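Local coordinates for protein glutathione S-transferase (PDB 4MK3) that probably conjugates glutathione to electrophilic substrates and binds glutathione sulfinic acid, at residues 100-105 with 111-116; 127-132 with 191-196; 173-178 with 215-220; 197-202 with 207-212. All coordinates share one frame; numbering follows the deposited sequence.

From the N terminus, the thioredoxin-like domain comes first, and contact 1 follows directly after it, closing the tight bend by which the linker 100-105 turns into the long helix 106-134. Further along that helix, contact 2 closes a large loop onto the end of helix 177-192. Contact 3 starts inside this loop, at the head of helix 177-192, and reaches forward to helix 216-219, so contacts 2 and 3 cross. Contact 4, between helices 198-201 and 203-212, is nested within contact 3. Contacts 1 and 3 touch where the linker meets the head of helix 177-192; contacts 3 and 4 meet through Ile212. Contacts 1 and 2 also reach the second subunit.

Contact 1. Residues 100-105 with 111-116; sequences RLIPQG and EVRCWE
Ile102 CD1 sits over one face of the Arg113 guanidinium, toward its rim, 4.2 Å from Arg113 NH1, while the carboxylate of Glu116 lies at the edge of the same group, in its plane. Arg113 grips one oxygen side-on with two nitrogens: NE comes in nearly on the line of the C-O bond, 2.9 Å from Glu116 OE1, though the bond itself is bent (145°), and NH2 meets the syn lone pair of Glu116 OE1 at 2.8 Å. The arginine chain bends at chi2 (-33°) and chi3 (-71°) and curls along its own helix toward Glu116, one turn on. Replacing Arg113 with an alanine would probably strip Glu116 OE1 of both donors and take away the flat surface under Ile102 CD1. Next along the helix, Val112 CG2 presses on the proline ring, 3.6 Å from Pro103 CD. Val112 CG1 looks toward the carbonyl of Leu101, which is hydrogen-bonded to the backbone of Leu177. The other carboxylate oxygen of Glu116 pairs with Lys36 of helix 32-44, and Arg113 packs on Glu90 of the second subunit. This is the interdomain linker of the glutathione transferase fold, tucked against the first helix of the all-helical domain near the dimer interface.

Contact 2. Residues 127-132 with 191-196; sequences LLARLE and FRFPDI
Arg130, in helix 106-134, and Arg192, at the C-terminal end of helix 177-192, bring their CA atoms to 8.2 Å, after which the chain leaves the helix at Phe193 and makes a type I turn to Ile196. Two helices of the all-helical glutathione transferase domain are joined here. Between them the guanidinium groups stack flat, planes 11° apart, with Arg192 CZ 3.4 Å from Arg130 NH2. Arg130 gets there with CG anti to the backbone N (chi1 176°) and the chain extended to NE; Arg192 bends at chi2. Both groups are likely to be positive. Phe191 CE2 sits over the opposite face of the Arg192 guanidinium, so the group is covered from both sides. The Arg192 side chain is about 7 Å from the bound glutathione sulfinic acid. Apart from the stack, Phe193 pushes its ring against the helix, with Ala129 CB 4.0 Å from Phe193 CZ. The backbone N of Arg130 lies at the ring edge, near its plane, 3.9 Å from Phe193 CZ.

Contact 3. Residues 173-178 with 215-220; sequences THYTLA and RQSFID
Arg215 lays its guanidinium over one face of the Tyr175 ring, planes 18° apart, in a cation-pi stack with Arg215 CZ 3.6 Å from the ring centroid. The guanidinium spans the ring, slipped slightly toward the CE2/CD2 side, with Arg215 NE 3.2 Å from Tyr175 CZ near the rim. Tyr175 OH lies 3.8 Å from Phe218 CE1, at the edge of that ring. A chi1 of 180° extends the tyrosine away from the loop backbone, toward Arg215 and Phe218. That loop leads into the capped start of helix 177-192, as in the N-capping box of glutathione transferases: Thr176 OG1 accepts from Ala178 N at 3.1 Å, and Asp179 OD2 in turn accepts from Thr176 N. A leucine in place of Tyr175 would probably leave the Arg215 guanidinium without its flat support, freer to turn. In the next shell, Glu43 OE2 of helix 32-44 forms a salt bridge with Arg215 NE and hydrogen bonds with Ser217 OG and, weakly, Tyr175 OH; Trp169 meets Tyr175 edge-to-face.

Contact 4. Residues 197-202 with 207-212; sequences AWRDRH and AFQEKI
Trp198 and Gln209 meet by van der Waals contact: Gln209 CB stands at the edge of the indole, near its plane, 3.9 Å from Trp198 CH2. The Gln209 amide is turned nearly perpendicular to the ring, at 83°. Alongside, the end of the Arg199 side chain reaches the same glutamine, with Arg199 NH1 3.8 Å from Gln209 CG. With chi1 at -165°, Gln209 CG is carried over to this nitrogen, and the bend at chi2 turns the amide. A second kind of contact ties the two neighbours on the short helix together. Arg199 stretches out from CG to NE along one face of the Trp198 indole, and its guanidinium lies with Trp198 CH2 above its centre, 3.6 Å from the plane. The polar ends find their partners on helix 177-192: Arg199 NH1 makes a salt bridge to Asp190, whose other oxygen takes a weak hydrogen bond from Trp198 NE1, while Gln209 NE2 donates to the carbonyl of Gly183. The short helix 198-201 thus packs on helix 203-212 with helix 177-192 alongside, and Trp198 also touches Leu157 of helix 143-164.

Contact 1. Residues 100-105 with 111-116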
loop_
_atom_site.group_PDB
_atom_site.type_symbol
_atom_site.label_atom_id
_atom_site.label_comp_id
_atom_site.label_asym_id
_atom_site.label_seq_id
_atom_site.Cartn_x
_atom_site.Cartn_y
_atom_site.Cartn_z
ATOM N N ARG A 100 -12.124 16.271 -10.280
ATOM C CA ARG A 100 -11.708 14.897 -10.544
ATOM C C ARG A 100 -10.186 14.742 -10.440
ATOM O O ARG A 100 -9.453 15.426 -11.150
ATOM C CB ARG A 100 -12.139 14.519 -11.955
ATOM C CG ARG A 100 -13.132 13.401 -12.005
ATOM C CD ARG A 100 -12.558 12.152 -11.387
ATOM N NE ARG A 100 -13.413 11.004 -11.656
ATOM C CZ ARG A 100 -13.288 10.209 -12.715
ATOM N NH1 ARG A 100 -14.125 9.190 -12.878
ATOM N NH2 ARG A 100 -12.332 10.428 -13.609
ATOM N N LEU A 101 -9.728 13.826 -9.587
ATOM C CA LEU A 101 -8.299 13.648 -9.291
ATOM C C LEU A 101 -7.689 12.364 -9.815
ATOM O O LEU A 101 -6.468 12.221 -9.846
ATOM C CB LEU A 101 -8.067 13.710 -7.788
ATOM C CG LEU A 101 -8.353 15.068 -7.166
ATOM C CD1 LEU A 101 -8.225 14.988 -5.635
ATOM C CD2 LEU A 101 -7.451 16.158 -7.709
ATOM N N ILE A 102 -8.515 11.422 -10.229
ATOM C CA ILE A 102 -8.027 10.192 -10.828
ATOM C C ILE A 102 -8.638 10.098 -12.222
ATOM O O ILE A 102 -9.872 10.070 -12.367
ATOM C CB ILE A 102 -8.363 8.945 -10.002
ATOM C CG1 ILE A 102 -7.869 9.098 -8.557
ATOM C CG2 ILE A 102 -7.721 7.708 -10.635
ATOM C CD1 ILE A 102 -8.285 7.967 -7.634
ATOM N N PRO A 103 -7.801 10.059 -13.267
ATOM C CA PRO A 103 -8.314 10.034 -14.645
ATOM C C PRO A 103 -9.144 8.811 -14.990
ATOM O O PRO A 103 -8.983 7.775 -14.349
ATOM C CB PRO A 103 -7.030 10.039 -15.487
ATOM C CG PRO A 103 -6.030 10.657 -14.624
ATOM C CD PRO A 103 -6.338 10.204 -13.244
ATOM N N GLN A 104 -9.988 8.944 -16.018
ATOM C CA GLN A 104 -10.802 7.855 -16.545
ATOM C C GLN A 104 -10.011 6.773 -17.282
ATOM O O GLN A 104 -10.309 5.588 -17.151
ATOM C CB GLN A 104 -11.846 8.403 -17.530
ATOM C CG GLN A 104 -12.835 9.384 -16.935
ATOM C CD GLN A 104 -13.844 8.747 -15.987
ATOM O OE1 GLN A 104 -14.508 9.452 -15.229
ATOM N NE2 GLN A 104 -13.972 7.418 -16.027
ATOM N N GLY A 105 -9.047 7.167 -18.108
ATOM C CA GLY A 105 -8.359 6.191 -18.944
ATOM C C GLY A 105 -7.517 5.216 -18.131
ATOM O O GLY A 105 -6.900 5.622 -17.171
ATOM N N GLU A 111 -0.730 5.585 -14.577
ATOM C CA GLU A 111 0.305 6.575 -14.345
ATOM C C GLU A 111 0.112 7.276 -12.997
ATOM O O GLU A 111 1.032 7.393 -12.208
ATOM C CB GLU A 111 0.300 7.582 -15.494
ATOM C CG GLU A 111 1.357 8.654 -15.422
ATOM C CD GLU A 111 1.176 9.707 -16.525
ATOM O OE1 GLU A 111 0.099 9.737 -17.171
ATOM O OE2 GLU A 111 2.102 10.513 -16.751
ATOM N N VAL A 112 -1.106 7.716 -12.729
ATOM C CA VAL A 112 -1.427 8.381 -11.473
ATOM C C VAL A 112 -1.285 7.452 -10.279
ATOM O O VAL A 112 -0.755 7.860 -9.244
ATOM C CB VAL A 112 -2.853 8.995 -11.539
ATOM C CG1 VAL A 112 -3.385 9.412 -10.164
ATOM C CG2 VAL A 112 -2.840 10.175 -12.495
ATOM N N ARG A 113 -1.744 6.213 -10.405
ATOM C CA ARG A 113 -1.651 5.308 -9.275
ATOM C C ARG A 113 -0.206 4.869 -9.004
ATOM O O ARG A 113 0.154 4.626 -7.847
ATOM C CB ARG A 113 -2.549 4.092 -9.492
ATOM C CG ARG A 113 -4.051 4.357 -9.606
ATOM C CD ARG A 113 -4.601 5.509 -8.797
ATOM N NE ARG A 113 -4.653 5.323 -7.348
ATOM C CZ ARG A 113 -5.634 4.723 -6.680
ATOM N NH1 ARG A 113 -6.638 4.153 -7.327
ATOM N NH2 ARG A 113 -5.591 4.686 -5.352
ATOM N N CYS A 114 0.625 4.794 -10.030
ATOM C CA CYS A 114 2.023 4.476 -9.801
ATOM C C CYS A 114 2.743 5.639 -9.106
ATOM O O CYS A 114 3.526 5.429 -8.182
ATOM C CB CYS A 114 2.684 4.077 -11.112
ATOM S SG CYS A 114 4.402 3.591 -10.909
ATOM N N TRP A 115 2.443 6.870 -9.499
ATOM C CA TRP A 115 2.932 8.026 -8.774
ATOM C C TRP A 115 2.529 7.961 -7.310
ATOM O O TRP A 115 3.331 8.254 -6.419
ATOM C CB TRP A 115 2.396 9.322 -9.373
ATOM C CG TRP A 115 3.210 9.901 -10.486
ATOM C CD1 TRP A 115 2.916 9.903 -11.825
ATOM C CD2 TRP A 115 4.440 10.599 -10.337
ATOM N NE1 TRP A 115 3.922 10.549 -12.523
ATOM C CE2 TRP A 115 4.854 10.997 -11.623
ATOM C CE3 TRP A 115 5.237 10.936 -9.237
ATOM C CZ2 TRP A 115 6.031 11.713 -11.844
ATOM C CZ3 TRP A 115 6.403 11.672 -9.464
ATOM C CH2 TRP A 115 6.789 12.039 -10.754
ATOM N N GLU A 116 1.279 7.614 -7.033
ATOM C CA GLU A 116 0.820 7.515 -5.653
ATOM C C GLU A 116 1.598 6.438 -4.900
ATOM O O GLU A 116 1.992 6.631 -3.758
ATOM C CB GLU A 116 -0.675 7.240 -5.594
ATOM C CG GLU A 116 -1.198 7.095 -4.154
ATOM C CD GLU A 116 -2.654 6.662 -4.069
ATOM O OE1 GLU A 116 -3.146 5.959 -4.981
ATOM O OE2 GLU A 116 -3.344 7.043 -3.096
#

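Contact 2. Residues 127-132 with 191-196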
loop_
_atom_site.group_PDB
_atom_site.type_symbol
_atom_site.label_atom_id
_atom_site.label_comp_id
_atom_site.label_asym_id
_atom_site.label_seq_id
_atom_site.Cartn_x
_atom_site.Cartn_y
_atom_site.Cartn_z
ATOM N N LEU A 127 8.588 6.597 7.544
ATOM C CA LEU A 127 7.995 6.155 8.790
ATOM C C LEU A 127 8.848 5.111 9.486
ATOM O O LEU A 127 9.050 5.175 10.683
ATOM C CB LEU A 127 6.574 5.616 8.578
ATOM C CG LEU A 127 5.420 6.558 8.936
ATOM C CD1 LEU A 127 5.442 6.994 10.411
ATOM C CD2 LEU A 127 5.460 7.750 8.019
ATOM N N LEU A 128 9.334 4.131 8.741
ATOM C CA LEU A 128 10.198 3.124 9.340
ATOM C C LEU A 128 11.455 3.725 9.936
ATOM O O LEU A 128 11.914 3.304 11.011
ATOM C CB LEU A 128 10.541 2.017 8.347
ATOM C CG LEU A 128 9.402 1.022 8.095
ATOM C CD1 LEU A 128 9.689 0.158 6.860
ATOM C CD2 LEU A 128 9.127 0.144 9.301
ATOM N N ALA A 129 12.028 4.713 9.254
ATOM C CA ALA A 129 13.221 5.357 9.782
ATOM C C ALA A 129 12.898 6.116 11.054
ATOM O O ALA A 129 13.686 6.104 11.993
ATOM C CB ALA A 129 13.823 6.273 8.744
ATOM N N ARG A 130 11.737 6.760 11.099
ATOM C CA ARG A 130 11.334 7.475 12.305
ATOM C C ARG A 130 10.989 6.512 13.457
ATOM O O ARG A 130 11.370 6.725 14.612
ATOM C CB ARG A 130 10.149 8.393 12.002
ATOM C CG ARG A 130 9.613 9.094 13.243
ATOM C CD ARG A 130 8.705 10.247 12.877
ATOM N NE ARG A 130 8.009 10.780 14.045
ATOM C CZ ARG A 130 8.532 11.643 14.906
ATOM N NH1 ARG A 130 9.774 12.084 14.747
ATOM N NH2 ARG A 130 7.810 12.061 15.935
ATOM N N LEU A 131 10.254 5.451 13.135
ATOM C CA LEU A 131 9.831 4.495 14.153
ATOM C C LEU A 131 11.007 3.742 14.772
ATOM O O LEU A 131 10.921 3.277 15.899
ATOM C CB LEU A 131 8.793 3.520 13.587
ATOM C CG LEU A 131 7.455 4.156 13.194
ATOM C CD1 LEU A 131 6.602 3.156 12.423
ATOM C CD2 LEU A 131 6.717 4.669 14.401
ATOM N N GLU A 132 12.118 3.633 14.047
ATOM C CA GLU A 132 13.290 2.975 14.601
ATOM C C GLU A 132 13.734 3.685 15.878
ATOM O O GLU A 132 14.242 3.062 16.801
ATOM C CB GLU A 132 14.427 2.963 13.585
ATOM C CG GLU A 132 15.584 2.064 14.009
ATOM C CD GLU A 132 15.343 0.582 13.761
ATOM O OE1 GLU A 132 14.335 0.201 13.115
ATOM O OE2 GLU A 132 16.188 -0.211 14.216
ATOM N N PHE A 191 8.938 18.373 7.296
ATOM C CA PHE A 191 8.440 18.381 8.661
ATOM C C PHE A 191 9.269 17.484 9.576
ATOM O O PHE A 191 9.702 17.913 10.632
ATOM C CB PHE A 191 6.969 17.915 8.625
ATOM C CG PHE A 191 6.303 17.812 9.970
ATOM C CD1 PHE A 191 6.207 18.905 10.802
ATOM C CD2 PHE A 191 5.730 16.617 10.374
ATOM C CE1 PHE A 191 5.578 18.799 12.035
ATOM C CE2 PHE A 191 5.105 16.512 11.599
ATOM C CZ PHE A 191 5.034 17.608 12.424
ATOM N N ARG A 192 9.478 16.231 9.158
ATOM C CA ARG A 192 10.114 15.238 10.041
ATOM C C ARG A 192 11.573 14.923 9.763
ATOM O O ARG A 192 12.272 14.411 10.640
ATOM C CB ARG A 192 9.350 13.911 9.987
ATOM C CG ARG A 192 8.004 13.913 10.664
ATOM C CD ARG A 192 8.101 14.291 12.122
ATOM N NE ARG A 192 6.883 13.916 12.827
ATOM C CZ ARG A 192 6.472 14.469 13.958
ATOM N NH1 ARG A 192 7.180 15.432 14.535
ATOM N NH2 ARG A 192 5.344 14.054 14.510
ATOM N N PHE A 193 12.021 15.206 8.544
ATOM C CA PHE A 193 13.383 14.883 8.117
ATOM C C PHE A 193 14.057 16.078 7.445
ATOM O O PHE A 193 14.490 15.996 6.286
ATOM C CB PHE A 193 13.369 13.692 7.154
ATOM C CG PHE A 193 12.994 12.392 7.817
ATOM C CD1 PHE A 193 11.673 11.981 7.876
ATOM C CD2 PHE A 193 13.965 11.591 8.381
ATOM C CE1 PHE A 193 11.342 10.790 8.505
ATOM C CE2 PHE A 193 13.640 10.408 9.003
ATOM C CZ PHE A 193 12.314 10.005 9.055
ATOM N N PRO A 194 14.155 17.197 8.170
ATOM C CA PRO A 194 14.775 18.375 7.550
ATOM C C PRO A 194 16.231 18.137 7.156
ATOM O O PRO A 194 16.767 18.912 6.359
ATOM C CB PRO A 194 14.672 19.440 8.641
ATOM C CG PRO A 194 14.550 18.675 9.917
ATOM C CD PRO A 194 13.756 17.453 9.559
ATOM N N ASP A 195 16.845 17.078 7.683
ATOM C CA ASP A 195 18.211 16.681 7.316
ATOM C C ASP A 195 18.346 16.049 5.933
ATOM O O ASP A 195 19.455 15.945 5.401
ATOM C CB ASP A 195 18.762 15.689 8.348
ATOM C CG ASP A 195 17.833 14.494 8.566
ATOM O OD1 ASP A 195 16.654 14.710 8.922
ATOM O OD2 ASP A 195 18.275 13.340 8.375
ATOM N N ILE A 196 17.242 15.591 5.358
ATOM C CA ILE A 196 17.266 15.040 4.015
ATOM C C ILE A 196 17.071 16.196 3.042
ATOM O O ILE A 196 15.962 16.673 2.831
ATOM C CB ILE A 196 16.192 13.939 3.831
ATOM C CG1 ILE A 196 16.485 12.780 4.791
ATOM C CG2 ILE A 196 16.150 13.454 2.382
ATOM C CD1 ILE A 196 15.458 11.644 4.781
#

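Contact 3. Residues 173-178 with 215-220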
loop_
_atom_site.group_PDB
_atom_site.type_symbol
_atom_site.label_atom_id
_atom_site.label_comp_id
_atom_site.label_asym_id
_atom_site.label_seq_id
_atom_site.Cartn_x
_atom_site.Cartn_y
_atom_site.Cartn_z
ATOM N N THR A 173 -0.488 18.336 -17.899
ATOM C CA THR A 173 -1.287 19.554 -17.820
ATOM C C THR A 173 -2.131 19.668 -16.557
ATOM O O THR A 173 -2.457 20.778 -16.157
ATOM C CB THR A 173 -2.267 19.674 -19.013
ATOM O OG1 THR A 173 -3.052 18.481 -19.100
ATOM C CG2 THR A 173 -1.523 19.843 -20.331
ATOM N N HIS A 174 -2.546 18.547 -15.965
ATOM C CA HIS A 174 -3.548 18.602 -14.903
ATOM C C HIS A 174 -3.078 18.078 -13.592
ATOM O O HIS A 174 -2.343 17.111 -13.516
ATOM C CB HIS A 174 -4.782 17.802 -15.298
ATOM C CG HIS A 174 -5.650 18.518 -16.272
ATOM N ND1 HIS A 174 -5.317 18.657 -17.604
ATOM C CD2 HIS A 174 -6.817 19.184 -16.111
ATOM C CE1 HIS A 174 -6.249 19.355 -18.219
ATOM N NE2 HIS A 174 -7.176 19.681 -17.337
ATOM N N TYR A 175 -3.570 18.736 -12.545
ATOM C CA TYR A 175 -3.413 18.304 -11.157
ATOM C C TYR A 175 -4.233 17.043 -10.908
ATOM O O TYR A 175 -5.415 16.984 -11.260
ATOM C CB TYR A 175 -3.929 19.430 -10.286
ATOM C CG TYR A 175 -3.900 19.276 -8.774
ATOM C CD1 TYR A 175 -2.736 19.439 -8.049
ATOM C CD2 TYR A 175 -5.068 19.060 -8.081
ATOM C CE1 TYR A 175 -2.739 19.361 -6.678
ATOM C CE2 TYR A 175 -5.078 18.981 -6.704
ATOM C CZ TYR A 175 -3.909 19.148 -6.017
ATOM O OH TYR A 175 -3.909 19.121 -4.646
ATOM N N THR A 176 -3.576 16.051 -10.323
ATOM C CA THR A 176 -4.193 14.762 -10.025
ATOM C C THR A 176 -3.758 14.279 -8.649
ATOM O O THR A 176 -2.969 14.906 -7.942
ATOM C CB THR A 176 -3.757 13.674 -11.043
ATOM O OG1 THR A 176 -2.362 13.391 -10.871
ATOM C CG2 THR A 176 -4.049 14.080 -12.488
ATOM N N LEU A 177 -4.285 13.116 -8.284
ATOM C CA LEU A 177 -3.866 12.466 -7.054
ATOM C C LEU A 177 -2.358 12.238 -7.004
ATOM O O LEU A 177 -1.780 12.174 -5.918
ATOM C CB LEU A 177 -4.621 11.140 -6.919
ATOM C CG LEU A 177 -4.310 10.270 -5.694
ATOM C CD1 LEU A 177 -4.629 10.994 -4.397
ATOM C CD2 LEU A 177 -5.101 8.964 -5.774
ATOM N N ALA A 178 -1.697 12.105 -8.161
ATOM C CA ALA A 178 -0.254 11.994 -8.160
ATOM C C ALA A 178 0.402 13.177 -7.459
ATOM O O ALA A 178 1.303 13.013 -6.616
ATOM C CB ALA A 178 0.265 11.873 -9.597
ATOM N N ARG A 215 -2.070 25.856 -2.628
ATOM C CA ARG A 215 -3.448 25.399 -2.770
ATOM C C ARG A 215 -4.119 25.407 -1.406
ATOM O O ARG A 215 -3.506 25.068 -0.401
ATOM C CB ARG A 215 -3.505 23.995 -3.369
ATOM C CG ARG A 215 -2.999 23.943 -4.825
ATOM C CD ARG A 215 -3.209 22.579 -5.426
ATOM N NE ARG A 215 -4.603 22.306 -5.732
ATOM C CZ ARG A 215 -5.197 22.567 -6.892
ATOM N NH1 ARG A 215 -4.505 23.142 -7.887
ATOM N NH2 ARG A 215 -6.474 22.256 -7.072
ATOM N N GLN A 216 -5.387 25.786 -1.403
ATOM C CA GLN A 216 -6.158 25.884 -0.165
ATOM C C GLN A 216 -6.122 24.563 0.622
ATOM O O GLN A 216 -6.022 24.562 1.860
ATOM C CB GLN A 216 -7.604 26.260 -0.467
ATOM C CG GLN A 216 -8.348 26.699 0.791
ATOM C CD GLN A 216 -7.775 27.972 1.351
ATOM O OE1 GLN A 216 -7.651 28.977 0.639
ATOM N NE2 GLN A 216 -7.391 27.950 2.622
ATOM N N SER A 217 -6.228 23.448 -0.077
ATOM C CA SER A 217 -6.237 22.148 0.568
ATOM C C SER A 217 -4.956 21.866 1.352
ATOM O O SER A 217 -4.987 21.219 2.396
ATOM C CB SER A 217 -6.465 21.077 -0.484
ATOM O OG SER A 217 -5.403 21.142 -1.436
ATOM N N PHE A 218 -3.820 22.306 0.830
ATOM C CA PHE A 218 -2.561 22.186 1.548
ATOM C C PHE A 218 -2.461 23.185 2.696
ATOM O O PHE A 218 -2.062 22.828 3.811
ATOM C CB PHE A 218 -1.368 22.296 0.577
ATOM C CG PHE A 218 -1.037 20.980 -0.096
ATOM C CD1 PHE A 218 -1.799 20.514 -1.138
ATOM C CD2 PHE A 218 -0.001 20.200 0.375
ATOM C CE1 PHE A 218 -1.511 19.288 -1.736
ATOM C CE2 PHE A 218 0.289 18.967 -0.206
ATOM C CZ PHE A 218 -0.484 18.517 -1.255
ATOM N N ILE A 219 -2.824 24.444 2.438
ATOM C CA ILE A 219 -2.803 25.482 3.470
ATOM C C ILE A 219 -3.579 25.045 4.721
ATOM O O ILE A 219 -3.161 25.289 5.837
ATOM C CB ILE A 219 -3.425 26.774 2.902
ATOM C CG1 ILE A 219 -2.488 27.406 1.865
ATOM C CG2 ILE A 219 -3.748 27.763 4.009
ATOM C CD1 ILE A 219 -3.149 28.488 1.044
ATOM N N ASP A 220 -4.727 24.410 4.509
ATOM C CA ASP A 220 -5.598 24.047 5.607
ATOM C C ASP A 220 -5.182 22.771 6.340
ATOM O O ASP A 220 -5.759 22.457 7.360
ATOM C CB ASP A 220 -7.044 23.875 5.108
ATOM C CG ASP A 220 -7.718 25.194 4.767
ATOM O OD1 ASP A 220 -7.326 26.223 5.335
ATOM O OD2 ASP A 220 -8.668 25.166 3.951
#

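Contact 4. Residues 197-202 with 207-212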
loop_
_atom_site.group_PDB
_atom_site.type_symbol
_atom_site.label_atom_id
_atom_site.label_comp_id
_atom_site.label_asym_id
_atom_site.label_seq_id
_atom_site.Cartn_x
_atom_site.Cartn_y
_atom_site.Cartn_z
ATOM N N ALA A 197 18.178 16.643 2.441
ATOM C CA ALA A 197 18.198 17.922 1.749
ATOM C C ALA A 197 17.705 17.849 0.305
ATOM O O ALA A 197 18.402 18.276 -0.625
ATOM C CB ALA A 197 19.604 18.497 1.799
ATOM N N TRP A 198 16.489 17.347 0.111
ATOM C CA TRP A 198 15.963 17.178 -1.231
ATOM C C TRP A 198 15.847 18.493 -1.992
ATOM O O TRP A 198 15.928 18.508 -3.207
ATOM C CB TRP A 198 14.623 16.448 -1.201
ATOM C CG TRP A 198 13.488 17.183 -0.532
ATOM C CD1 TRP A 198 13.098 17.073 0.775
ATOM C CD2 TRP A 198 12.590 18.110 -1.136
ATOM N NE1 TRP A 198 12.020 17.878 1.015
ATOM C CE2 TRP A 198 11.675 18.518 -0.143
ATOM C CE3 TRP A 198 12.465 18.640 -2.423
ATOM C CZ2 TRP A 198 10.665 19.437 -0.394
ATOM C CZ3 TRP A 198 11.462 19.541 -2.674
ATOM C CH2 TRP A 198 10.563 19.930 -1.668
ATOM N N ARG A 199 15.645 19.592 -1.280
ATOM C CA ARG A 199 15.444 20.902 -1.918
ATOM C C ARG A 199 16.699 21.421 -2.607
ATOM O O ARG A 199 16.623 22.156 -3.587
ATOM C CB ARG A 199 14.976 21.914 -0.870
ATOM C CG ARG A 199 13.558 21.636 -0.397
ATOM C CD ARG A 199 13.169 22.537 0.763
ATOM N NE ARG A 199 11.748 22.372 1.006
ATOM C CZ ARG A 199 10.803 23.029 0.339
ATOM N NH1 ARG A 199 9.510 22.790 0.578
ATOM N NH2 ARG A 199 11.150 23.946 -0.561
ATOM N N ASP A 200 17.839 21.052 -2.071
ATOM C CA ASP A 200 19.086 21.397 -2.713
ATOM C C ASP A 200 19.271 20.568 -3.987
ATOM O O ASP A 200 19.682 21.123 -5.011
ATOM C CB ASP A 200 20.224 21.225 -1.719
ATOM C CG ASP A 200 20.126 22.208 -0.562
ATOM O OD1 ASP A 200 19.778 23.381 -0.815
ATOM O OD2 ASP A 200 20.385 21.812 0.589
ATOM N N ARG A 201 18.895 19.282 -3.937
ATOM C CA ARG A 201 19.165 18.285 -4.986
ATOM C C ARG A 201 18.285 18.400 -6.219
ATOM O O ARG A 201 18.730 18.064 -7.312
ATOM C CB ARG A 201 18.933 16.852 -4.466
ATOM C CG ARG A 201 19.726 16.442 -3.245
ATOM C CD ARG A 201 19.233 15.069 -2.774
ATOM N NE ARG A 201 19.701 14.734 -1.432
ATOM C CZ ARG A 201 19.292 13.668 -0.748
ATOM N NH1 ARG A 201 18.421 12.820 -1.282
ATOM N NH2 ARG A 201 19.750 13.448 0.479
ATOM N N HIS A 202 17.033 18.806 -6.033
ATOM C CA HIS A 202 16.015 18.665 -7.075
ATOM C C HIS A 202 15.206 19.939 -7.270
ATOM O O HIS A 202 14.109 20.071 -6.739
ATOM C CB HIS A 202 15.077 17.504 -6.746
ATOM C CG HIS A 202 15.776 16.212 -6.452
ATOM N ND1 HIS A 202 16.542 15.546 -7.385
ATOM C CD2 HIS A 202 15.792 15.446 -5.332
ATOM C CE1 HIS A 202 17.015 14.434 -6.846
ATOM N NE2 HIS A 202 16.586 14.357 -5.599
ATOM N N ALA A 207 10.168 23.725 -7.188
ATOM C CA ALA A 207 9.196 24.558 -7.881
ATOM C C ALA A 207 7.792 23.963 -7.744
ATOM O O ALA A 207 6.811 24.676 -7.529
ATOM C CB ALA A 207 9.599 24.707 -9.348
ATOM N N PHE A 208 7.710 22.649 -7.874
ATOM C CA PHE A 208 6.456 21.929 -7.680
ATOM C C PHE A 208 5.893 22.191 -6.302
ATOM O O PHE A 208 4.718 22.517 -6.161
ATOM C CB PHE A 208 6.706 20.432 -7.904
ATOM C CG PHE A 208 5.604 19.537 -7.412
ATOM C CD1 PHE A 208 5.599 19.071 -6.109
ATOM C CD2 PHE A 208 4.603 19.139 -8.266
ATOM C CE1 PHE A 208 4.611 18.240 -5.662
ATOM C CE2 PHE A 208 3.572 18.308 -7.794
ATOM C CZ PHE A 208 3.590 17.875 -6.504
ATOM N N GLN A 209 6.731 22.061 -5.278
ATOM C CA GLN A 209 6.219 22.158 -3.917
ATOM C C GLN A 209 5.790 23.581 -3.583
ATOM O O GLN A 209 4.803 23.799 -2.868
ATOM C CB GLN A 209 7.253 21.648 -2.906
ATOM C CG GLN A 209 6.642 21.385 -1.527
ATOM C CD GLN A 209 5.703 20.198 -1.503
ATOM O OE1 GLN A 209 5.632 19.419 -2.442
ATOM N NE2 GLN A 209 4.947 20.070 -0.428
ATOM N N GLU A 210 6.518 24.555 -4.103
ATOM C CA GLU A 210 6.180 25.957 -3.881
ATOM C C GLU A 210 4.796 26.269 -4.427
ATOM O O GLU A 210 4.036 27.039 -3.835
ATOM C CB GLU A 210 7.232 26.859 -4.521
ATOM C CG GLU A 210 8.542 26.892 -3.749
ATOM C CD GLU A 210 9.498 27.956 -4.255
ATOM O OE1 GLU A 210 10.605 28.073 -3.688
ATOM O OE2 GLU A 210 9.135 28.676 -5.211
ATOM N N LYS A 211 4.454 25.645 -5.542
ATOM C CA LYS A 211 3.141 25.831 -6.141
ATOM C C LYS A 211 2.054 25.084 -5.368
ATOM O O LYS A 211 1.000 25.633 -5.038
ATOM C CB LYS A 211 3.183 25.339 -7.582
ATOM C CG LYS A 211 1.891 25.470 -8.310
ATOM C CD LYS A 211 2.103 25.259 -9.802
ATOM C CE LYS A 211 2.606 23.859 -10.114
ATOM N NZ LYS A 211 2.450 23.610 -11.575
ATOM N N ILE A 212 2.290 23.812 -5.079
ATOM C CA ILE A 212 1.235 23.012 -4.508
ATOM C C ILE A 212 0.880 23.516 -3.110
ATOM O O ILE A 212 -0.289 23.439 -2.694
ATOM C CB ILE A 212 1.574 21.513 -4.543
ATOM C CG1 ILE A 212 0.272 20.688 -4.549
ATOM C CG2 ILE A 212 2.499 21.151 -3.405
ATOM C CD1 ILE A 212 0.528 19.221 -4.740
#